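Local coordinates for tannase (PDB 6YQ4), which probably hydrolyses the galloyl ester bonds of gallotannins, a detoxifying activity, and carries a bound magnesium ion, at residues Asp45-Tyr57 / Leu105-Arg117. Numbering follows the deposited sequence.
Sequences DYQNMNIYIPEEY and LSKGYVVAAPGAR
Tyr46 starts the contact by setting its ring obliquely against the chain of Ala116, with CD1 3.6 Å from Ala116 O. Gln47, its chain extended beyond CG, holds NE2 over one face of the Arg117 guanidinium, the amide tilted 44° from it. Gln47 NE2 and Arg117 NE are both donors and make no bond to each other; instead Asp138 bonds both through its two carboxylate oxygens, consistent with their closeness. Asn48 O accepts Gly115 N at 2.8 Å. Antiparallel pairing runs from Met49 with Pro114 onward. Met49 extends as far as SD (chi1 168°), bringing SD onto the face of Ala112, 3.9 Å from Ala112 CB. Asn50 pairs with Ala113 through two backbone bonds, while its amide turns to Asn34 on the neighbouring strand 26-36. Ile51 adds CG1 to the face holding Met49 and Ala112, close to the magnesium ligand Met153. Tyr52 forms the second hydrogen-bonded pair, with Val111; on the face under helix 100-106, Val111 CG1 meets the edge of the Tyr52 ring in its plane, 3.8 Å from CD2. Ile53 and Val110 lie side by side, CG2 against CG2 at 3.9 Å. Pro54 CD then rests on Leu105 CD2 at 3.6 Å, an apolar contact between the end of strand 48-54 and helix 100-106. Finally Tyr57 OH donates to Gly108 O, a very short bond of 2.5 Å at the ring edge, while Pro54 CB lies over one face of that ring; Gly108 itself closes helix 100-106 in a Schellman motif. Alternating hydrogen-bonded and non-hydrogen-bonded pairs, with axes 4.6 Å apart at 164°, make strands 48-54 and 110-114 antiparallel neighbours; they join the antiparallel N-terminal side of the mixed sheet to its parallel part, as in the alpha/beta-hydrolase fold.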
ATOM      1  N   ASP A  45     -21.216   7.922  -1.843  1.00 38.35           N
ATOM      2  CA  ASP A  45     -21.066   6.516  -2.207  1.00 43.49           C
ATOM      3  C   ASP A  45     -19.730   5.962  -1.741  1.00 44.99           C
ATOM      4  O   ASP A  45     -19.607   4.757  -1.500  1.00 44.87           O
ATOM      5  CB  ASP A  45     -21.182   6.336  -3.715  1.00 55.85           C
ATOM      6  CG  ASP A  45     -22.483   6.850  -4.261  1.00 63.01           C
ATOM      7  OD1 ASP A  45     -22.444   7.452  -5.351  1.00 65.66           O
ATOM      8  OD2 ASP A  45     -23.532   6.651  -3.605  1.00 62.98           O
ATOM      9  N   TYR A  46     -18.725   6.825  -1.622  1.00 32.87           N
ATOM     10  CA  TYR A  46     -17.369   6.418  -1.293  1.00 32.96           C
ATOM     11  C   TYR A  46     -16.951   6.808   0.111  1.00 35.20           C
ATOM     12  O   TYR A  46     -16.369   5.985   0.813  1.00 35.67           O
ATOM     13  CB  TYR A  46     -16.390   6.981  -2.337  1.00 29.44           C
ATOM     14  CG  TYR A  46     -16.488   6.124  -3.572  1.00 35.08           C
ATOM     15  CD1 TYR A  46     -15.894   4.870  -3.586  1.00 37.10           C
ATOM     16  CD2 TYR A  46     -17.263   6.507  -4.679  1.00 37.85           C
ATOM     17  CE1 TYR A  46     -16.015   4.034  -4.660  1.00 37.97           C
ATOM     18  CE2 TYR A  46     -17.388   5.668  -5.787  1.00 34.13           C
ATOM     19  CZ  TYR A  46     -16.763   4.425  -5.760  1.00 34.69           C
ATOM     20  OH  TYR A  46     -16.823   3.536  -6.809  1.00 36.15           O
ATOM     21  N   GLN A  47     -17.290   8.014   0.560  1.00 28.43           N
ATOM     22  CA  GLN A  47     -16.965   8.440   1.914  1.00 35.58           C
ATOM     23  C   GLN A  47     -17.978   7.905   2.913  1.00 32.45           C
ATOM     24  O   GLN A  47     -18.580   8.681   3.656  1.00 40.72           O
ATOM     25  CB  GLN A  47     -16.902   9.964   2.010  1.00 41.41           C
ATOM     26  CG  GLN A  47     -15.914  10.633   1.055  1.00 40.84           C
ATOM     27  CD  GLN A  47     -15.968  12.153   1.145  1.00 46.03           C
ATOM     28  OE1 GLN A  47     -16.963  12.774   0.762  1.00 46.78           O
ATOM     29  NE2 GLN A  47     -14.901  12.757   1.676  1.00 50.97           N
ATOM     30  N   ASN A  48     -18.189   6.593   2.930  1.00 27.84           N
ATOM     31  CA  ASN A  48     -18.928   5.945   4.004  1.00 39.30           C
ATOM     32  C   ASN A  48     -18.149   4.719   4.475  1.00 39.31           C
ATOM     33  O   ASN A  48     -17.203   4.274   3.820  1.00 39.49           O
ATOM     34  CB  ASN A  48     -20.334   5.559   3.566  1.00 29.23           C
ATOM     35  CG  ASN A  48     -20.331   4.442   2.554  1.00 45.62           C
ATOM     36  OD1 ASN A  48     -20.086   3.278   2.890  1.00 43.52           O
ATOM     37  ND2 ASN A  48     -20.616   4.784   1.298  1.00 45.96           N
ATOM     38  N   MET A  49     -18.573   4.156   5.610  1.00 37.15           N
ATOM     39  CA  MET A  49     -17.848   3.075   6.266  1.00 29.69           C
ATOM     40  C   MET A  49     -18.802   2.041   6.860  1.00 32.38           C
ATOM     41  O   MET A  49     -19.836   2.392   7.432  1.00 37.56           O
ATOM     42  CB  MET A  49     -16.945   3.640   7.354  1.00 32.70           C
ATOM     43  CG  MET A  49     -16.352   2.620   8.280  1.00 39.86           C
ATOM     44  SD  MET A  49     -15.151   3.409   9.391  1.00 47.81           S
ATOM     45  CE  MET A  49     -16.120   4.778  10.034  1.00 42.45           C
ATOM     46  N   ASN A  50     -18.431   0.766   6.735  1.00 30.86           N
ATOM     47  CA  ASN A  50     -19.156  -0.351   7.328  1.00 29.88           C
ATOM     48  C   ASN A  50     -18.446  -0.796   8.596  1.00 28.68           C
ATOM     49  O   ASN A  50     -17.228  -1.018   8.582  1.00 30.21           O
ATOM     50  CB  ASN A  50     -19.228  -1.545   6.377  1.00 27.29           C
ATOM     51  CG  ASN A  50     -20.042  -1.264   5.152  1.00 34.33           C
ATOM     52  OD1 ASN A  50     -20.960  -0.455   5.182  1.00 33.96           O
ATOM     53  ND2 ASN A  50     -19.716  -1.941   4.057  1.00 28.38           N
ATOM     54  N   ILE A  51     -19.207  -0.967   9.670  1.00 32.09           N
ATOM     55  CA  ILE A  51     -18.677  -1.421  10.951  1.00 35.91           C
ATOM     56  C   ILE A  51     -19.362  -2.730  11.323  1.00 37.76           C
ATOM     57  O   ILE A  51     -20.594  -2.807  11.343  1.00 33.72           O
ATOM     58  CB  ILE A  51     -18.878  -0.367  12.047  1.00 34.68           C
ATOM     59  CG1 ILE A  51     -18.060   0.884  11.732  1.00 32.49           C
ATOM     60  CG2 ILE A  51     -18.514  -0.946  13.407  1.00 29.92           C
ATOM     61  CD1 ILE A  51     -18.197   1.947  12.806  1.00 34.46           C
ATOM     62  N   TYR A  52     -18.563  -3.754  11.604  1.00 28.67           N
ATOM     63  CA  TYR A  52     -19.053  -5.069  11.992  1.00 34.74           C
ATOM     64  C   TYR A  52     -18.555  -5.408  13.391  1.00 36.31           C
ATOM     65  O   TYR A  52     -17.354  -5.301  13.673  1.00 38.36           O
ATOM     66  CB  TYR A  52     -18.593  -6.125  11.001  1.00 35.32           C
ATOM     67  CG  TYR A  52     -18.974  -5.793   9.586  1.00 36.95           C
ATOM     68  CD1 TYR A  52     -20.298  -5.882   9.167  1.00 39.79           C
ATOM     69  CD2 TYR A  52     -18.020  -5.369   8.668  1.00 32.61           C
ATOM     70  CE1 TYR A  52     -20.656  -5.584   7.872  1.00 35.13           C
ATOM     71  CE2 TYR A  52     -18.370  -5.073   7.373  1.00 36.76           C
ATOM     72  CZ  TYR A  52     -19.688  -5.187   6.980  1.00 35.89           C
ATOM     73  OH  TYR A  52     -20.035  -4.884   5.691  1.00 36.64           O
ATOM     74  N   ILE A  53     -19.470  -5.806  14.264  1.00 34.67           N
ATOM     75  CA  ILE A  53     -19.106  -6.123  15.642  1.00 37.41           C
ATOM     76  C   ILE A  53     -19.598  -7.525  15.994  1.00 38.92           C
ATOM     77  O   ILE A  53     -20.776  -7.844  15.753  1.00 38.66           O
ATOM     78  CB  ILE A  53     -19.682  -5.080  16.607  1.00 38.88           C
ATOM     79  CG1 ILE A  53     -19.348  -3.674  16.114  1.00 34.39           C
ATOM     80  CG2 ILE A  53     -19.198  -5.339  18.048  1.00 37.97           C
ATOM     81  CD1 ILE A  53     -19.682  -2.600  17.130  1.00 39.46           C
ATOM     82  N   PRO A  54     -18.750  -8.388  16.560  1.00 37.26           N
ATOM     83  CA  PRO A  54     -19.221  -9.723  16.957  1.00 39.73           C
ATOM     84  C   PRO A  54     -20.405  -9.662  17.918  1.00 46.52           C
ATOM     85  O   PRO A  54     -20.506  -8.775  18.772  1.00 38.81           O
ATOM     86  CB  PRO A  54     -17.989 -10.351  17.612  1.00 36.38           C
ATOM     87  CG  PRO A  54     -16.830  -9.658  16.953  1.00 35.72           C
ATOM     88  CD  PRO A  54     -17.296  -8.234  16.754  1.00 34.49           C
ATOM     89  N   GLU A  55     -21.320 -10.624  17.749  1.00 47.58           N
ATOM     90  CA  GLU A  55     -22.536 -10.664  18.550  1.00 45.29           C
ATOM     91  C   GLU A  55     -22.235 -10.913  20.022  1.00 49.64           C
ATOM     92  O   GLU A  55     -22.994 -10.472  20.893  1.00 52.07           O
ATOM     93  CB  GLU A  55     -23.483 -11.732  17.977  1.00 49.39           C
ATOM     94  CG  GLU A  55     -24.819 -11.942  18.714  1.00 50.34           C
ATOM     95  CD  GLU A  55     -25.741 -10.727  18.713  1.00 54.54           C
ATOM     96  OE1 GLU A  55     -25.447  -9.739  18.017  1.00 56.03           O
ATOM     97  OE2 GLU A  55     -26.773 -10.761  19.417  1.00 59.56           O
ATOM     98  N   GLU A  56     -21.134 -11.611  20.317  1.00 54.27           N
ATOM     99  CA  GLU A  56     -20.720 -11.835  21.701  1.00 54.73           C
ATOM    100  C   GLU A  56     -20.615 -10.536  22.489  1.00 57.64           C
ATOM    101  O   GLU A  56     -20.881 -10.519  23.694  1.00 57.16           O
ATOM    102  CB  GLU A  56     -19.366 -12.558  21.734  1.00 53.35           C
ATOM    103  CG  GLU A  56     -19.423 -14.045  21.415  1.00 57.49           C
ATOM    104  CD  GLU A  56     -19.523 -14.349  19.919  1.00 57.19           C
ATOM    105  OE1 GLU A  56     -19.502 -15.549  19.574  1.00 58.20           O
ATOM    106  OE2 GLU A  56     -19.618 -13.405  19.098  1.00 50.91           O
ATOM    107  N   TYR A  57     -20.220  -9.445  21.832  1.00 57.24           N
ATOM    108  CA  TYR A  57     -19.925  -8.178  22.491  1.00 52.33           C
ATOM    109  C   TYR A  57     -21.176  -7.401  22.883  1.00 57.84           C
ATOM    110  O   TYR A  57     -21.058  -6.295  23.435  1.00 53.10           O
ATOM    111  CB  TYR A  57     -19.027  -7.342  21.585  1.00 42.05           C
ATOM    112  CG  TYR A  57     -17.659  -7.972  21.376  1.00 42.97           C
ATOM    113  CD1 TYR A  57     -17.232  -9.038  22.166  1.00 42.54           C
ATOM    114  CD2 TYR A  57     -16.798  -7.502  20.398  1.00 43.75           C
ATOM    115  CE1 TYR A  57     -15.996  -9.619  21.975  1.00 43.16           C
ATOM    116  CE2 TYR A  57     -15.553  -8.069  20.208  1.00 43.18           C
ATOM    117  CZ  TYR A  57     -15.159  -9.127  20.995  1.00 41.92           C
ATOM    118  OH  TYR A  57     -13.920  -9.687  20.794  1.00 43.07           O
ATOM    119  N   LEU A 105     -13.471 -11.049  12.305  1.00 38.51           N
ATOM    120  CA  LEU A 105     -14.607 -11.273  13.195  1.00 35.22           C
ATOM    121  C   LEU A 105     -14.482 -12.592  13.943  1.00 31.55           C
ATOM    122  O   LEU A 105     -14.838 -12.674  15.125  1.00 39.06           O
ATOM    123  CB  LEU A 105     -15.916 -11.237  12.411  1.00 35.88           C
ATOM    124  CG  LEU A 105     -16.457  -9.849  12.055  1.00 36.97           C
ATOM    125  CD1 LEU A 105     -17.611 -10.011  11.081  1.00 37.08           C
ATOM    126  CD2 LEU A 105     -16.884  -9.069  13.303  1.00 30.68           C
ATOM    127  N   SER A 106     -13.983 -13.635  13.280  1.00 31.45           N
ATOM    128  CA  SER A 106     -13.872 -14.929  13.950  1.00 43.44           C
ATOM    129  C   SER A 106     -12.851 -14.881  15.077  1.00 45.33           C
ATOM    130  O   SER A 106     -12.997 -15.591  16.078  1.00 50.54           O
ATOM    131  CB  SER A 106     -13.480 -16.020  12.953  1.00 40.75           C
ATOM    132  OG  SER A 106     -12.118 -15.875  12.576  1.00 38.08           O
ATOM    133  N   LYS A 107     -11.817 -14.059  14.925  1.00 42.71           N
ATOM    134  CA  LYS A 107     -10.795 -13.861  15.944  1.00 42.48           C
ATOM    135  C   LYS A 107     -11.198 -12.839  17.002  1.00 39.27           C
ATOM    136  O   LYS A 107     -10.395 -12.543  17.892  1.00 45.51           O
ATOM    137  CB  LYS A 107      -9.477 -13.434  15.280  1.00 40.07           C
ATOM    138  CG  LYS A 107      -8.741 -14.578  14.591  1.00 41.63           C
ATOM    139  CD  LYS A 107      -8.384 -15.651  15.629  1.00 52.38           C
ATOM    140  CE  LYS A 107      -8.225 -17.022  15.001  1.00 47.81           C
ATOM    141  NZ  LYS A 107      -7.384 -16.916  13.790  1.00 50.61           N
ATOM    142  N   GLY A 108     -12.398 -12.273  16.922  1.00 34.23           N
ATOM    143  CA  GLY A 108     -12.856 -11.360  17.951  1.00 36.97           C
ATOM    144  C   GLY A 108     -12.538  -9.893  17.745  1.00 41.74           C
ATOM    145  O   GLY A 108     -12.697  -9.113  18.691  1.00 40.64           O
ATOM    146  N   TYR A 109     -12.092  -9.492  16.553  1.00 30.57           N
ATOM    147  CA  TYR A 109     -11.873  -8.079  16.250  1.00 36.79           C
ATOM    148  C   TYR A 109     -13.179  -7.379  15.899  1.00 37.99           C
ATOM    149  O   TYR A 109     -14.078  -7.965  15.293  1.00 46.65           O
ATOM    150  CB  TYR A 109     -10.898  -7.906  15.079  1.00 33.87           C
ATOM    151  CG  TYR A 109      -9.521  -8.399  15.382  1.00 37.94           C
ATOM    152  CD1 TYR A 109      -9.225  -9.753  15.341  1.00 43.79           C
ATOM    153  CD2 TYR A 109      -8.521  -7.524  15.744  1.00 46.95           C
ATOM    154  CE1 TYR A 109      -7.961 -10.219  15.653  1.00 48.04           C
ATOM    155  CE2 TYR A 109      -7.248  -7.985  16.059  1.00 56.80           C
ATOM    156  CZ  TYR A 109      -6.977  -9.327  16.010  1.00 54.57           C
ATOM    157  OH  TYR A 109      -5.717  -9.774  16.317  1.00 61.51           O
ATOM    158  N   VAL A 110     -13.275  -6.113  16.277  1.00 34.64           N
ATOM    159  CA  VAL A 110     -14.241  -5.225  15.648  1.00 31.73           C
ATOM    160  C   VAL A 110     -13.701  -4.824  14.278  1.00 33.40           C
ATOM    161  O   VAL A 110     -12.499  -4.593  14.100  1.00 35.62           O
ATOM    162  CB  VAL A 110     -14.524  -4.003  16.539  1.00 34.43           C
ATOM    163  CG1 VAL A 110     -15.173  -2.886  15.724  1.00 36.59           C
ATOM    164  CG2 VAL A 110     -15.421  -4.385  17.695  1.00 31.84           C
ATOM    165  N   VAL A 111     -14.577  -4.775  13.286  1.00 37.97           N
ATOM    166  CA  VAL A 111     -14.180  -4.453  11.924  1.00 32.43           C
ATOM    167  C   VAL A 111     -14.818  -3.132  11.540  1.00 28.68           C
ATOM    168  O   VAL A 111     -16.047  -2.995  11.574  1.00 27.39           O
ATOM    169  CB  VAL A 111     -14.580  -5.557  10.943  1.00 31.86           C
ATOM    170  CG1 VAL A 111     -14.286  -5.106   9.507  1.00 25.30           C
ATOM    171  CG2 VAL A 111     -13.834  -6.832  11.284  1.00 30.17           C
ATOM    172  N   ALA A 112     -13.982  -2.154  11.203  1.00 25.22           N
ATOM    173  CA  ALA A 112     -14.415  -0.894  10.611  1.00 27.97           C
ATOM    174  C   ALA A 112     -13.708  -0.806   9.271  1.00 28.89           C
ATOM    175  O   ALA A 112     -12.474  -0.779   9.221  1.00 30.61           O
ATOM    176  CB  ALA A 112     -14.086   0.300  11.503  1.00 30.88           C
ATOM    177  N   ALA A 113     -14.486  -0.809   8.193  1.00 25.00           N
ATOM    178  CA  ALA A 113     -13.960  -0.904   6.828  1.00 29.66           C
ATOM    179  C   ALA A 113     -14.407   0.316   6.026  1.00 33.75           C
ATOM    180  O   ALA A 113     -15.554   0.358   5.535  1.00 26.06           O
ATOM    181  CB  ALA A 113     -14.441  -2.197   6.155  1.00 31.70           C
ATOM    182  N   PRO A 114     -13.555   1.322   5.859  1.00 25.98           N
ATOM    183  CA  PRO A 114     -13.984   2.539   5.171  1.00 22.74           C
ATOM    184  C   PRO A 114     -13.836   2.429   3.665  1.00 30.87           C
ATOM    185  O   PRO A 114     -12.880   1.831   3.152  1.00 23.71           O
ATOM    186  CB  PRO A 114     -13.012   3.585   5.705  1.00 22.49           C
ATOM    187  CG  PRO A 114     -11.746   2.808   5.775  1.00 23.26           C
ATOM    188  CD  PRO A 114     -12.137   1.409   6.244  1.00 29.71           C
ATOM    189  N   GLY A 115     -14.800   3.036   2.949  1.00 25.50           N
ATOM    190  CA  GLY A 115     -14.543   3.429   1.588  1.00 22.65           C
ATOM    191  C   GLY A 115     -13.751   4.727   1.544  1.00 24.82           C
ATOM    192  O   GLY A 115     -13.587   5.412   2.556  1.00 25.56           O
ATOM    193  N   ALA A 116     -13.267   5.060   0.345  1.00 23.45           N
ATOM    194  CA  ALA A 116     -12.449   6.247   0.126  1.00 30.18           C
ATOM    195  C   ALA A 116     -12.533   6.639  -1.341  1.00 27.70           C
ATOM    196  O   ALA A 116     -12.685   5.778  -2.215  1.00 32.25           O
ATOM    197  CB  ALA A 116     -10.981   6.007   0.528  1.00 29.66           C
ATOM    198  N   ARG A 117     -12.429   7.946  -1.601  1.00 26.51           N
ATOM    199  CA  ARG A 117     -12.417   8.447  -2.970  1.00 28.07           C
ATOM    200  C   ARG A 117     -11.129   8.046  -3.673  1.00 23.57           C
ATOM    201  O   ARG A 117     -10.139   7.668  -3.052  1.00 26.19           O
ATOM    202  CB  ARG A 117     -12.553   9.971  -3.014  1.00 26.05           C
ATOM    203  CG  ARG A 117     -13.812  10.537  -2.374  1.00 30.22           C
ATOM    204  CD  ARG A 117     -13.703  12.050  -2.242  1.00 26.78           C
ATOM    205  NE  ARG A 117     -12.968  12.415  -1.035  1.00 29.68           N
ATOM    206  CZ  ARG A 117     -12.431  13.610  -0.820  1.00 32.78           C
ATOM    207  NH1 ARG A 117     -12.562  14.564  -1.730  1.00 28.06           N
ATOM    208  NH2 ARG A 117     -11.775  13.852   0.309  1.00 33.55           N
TER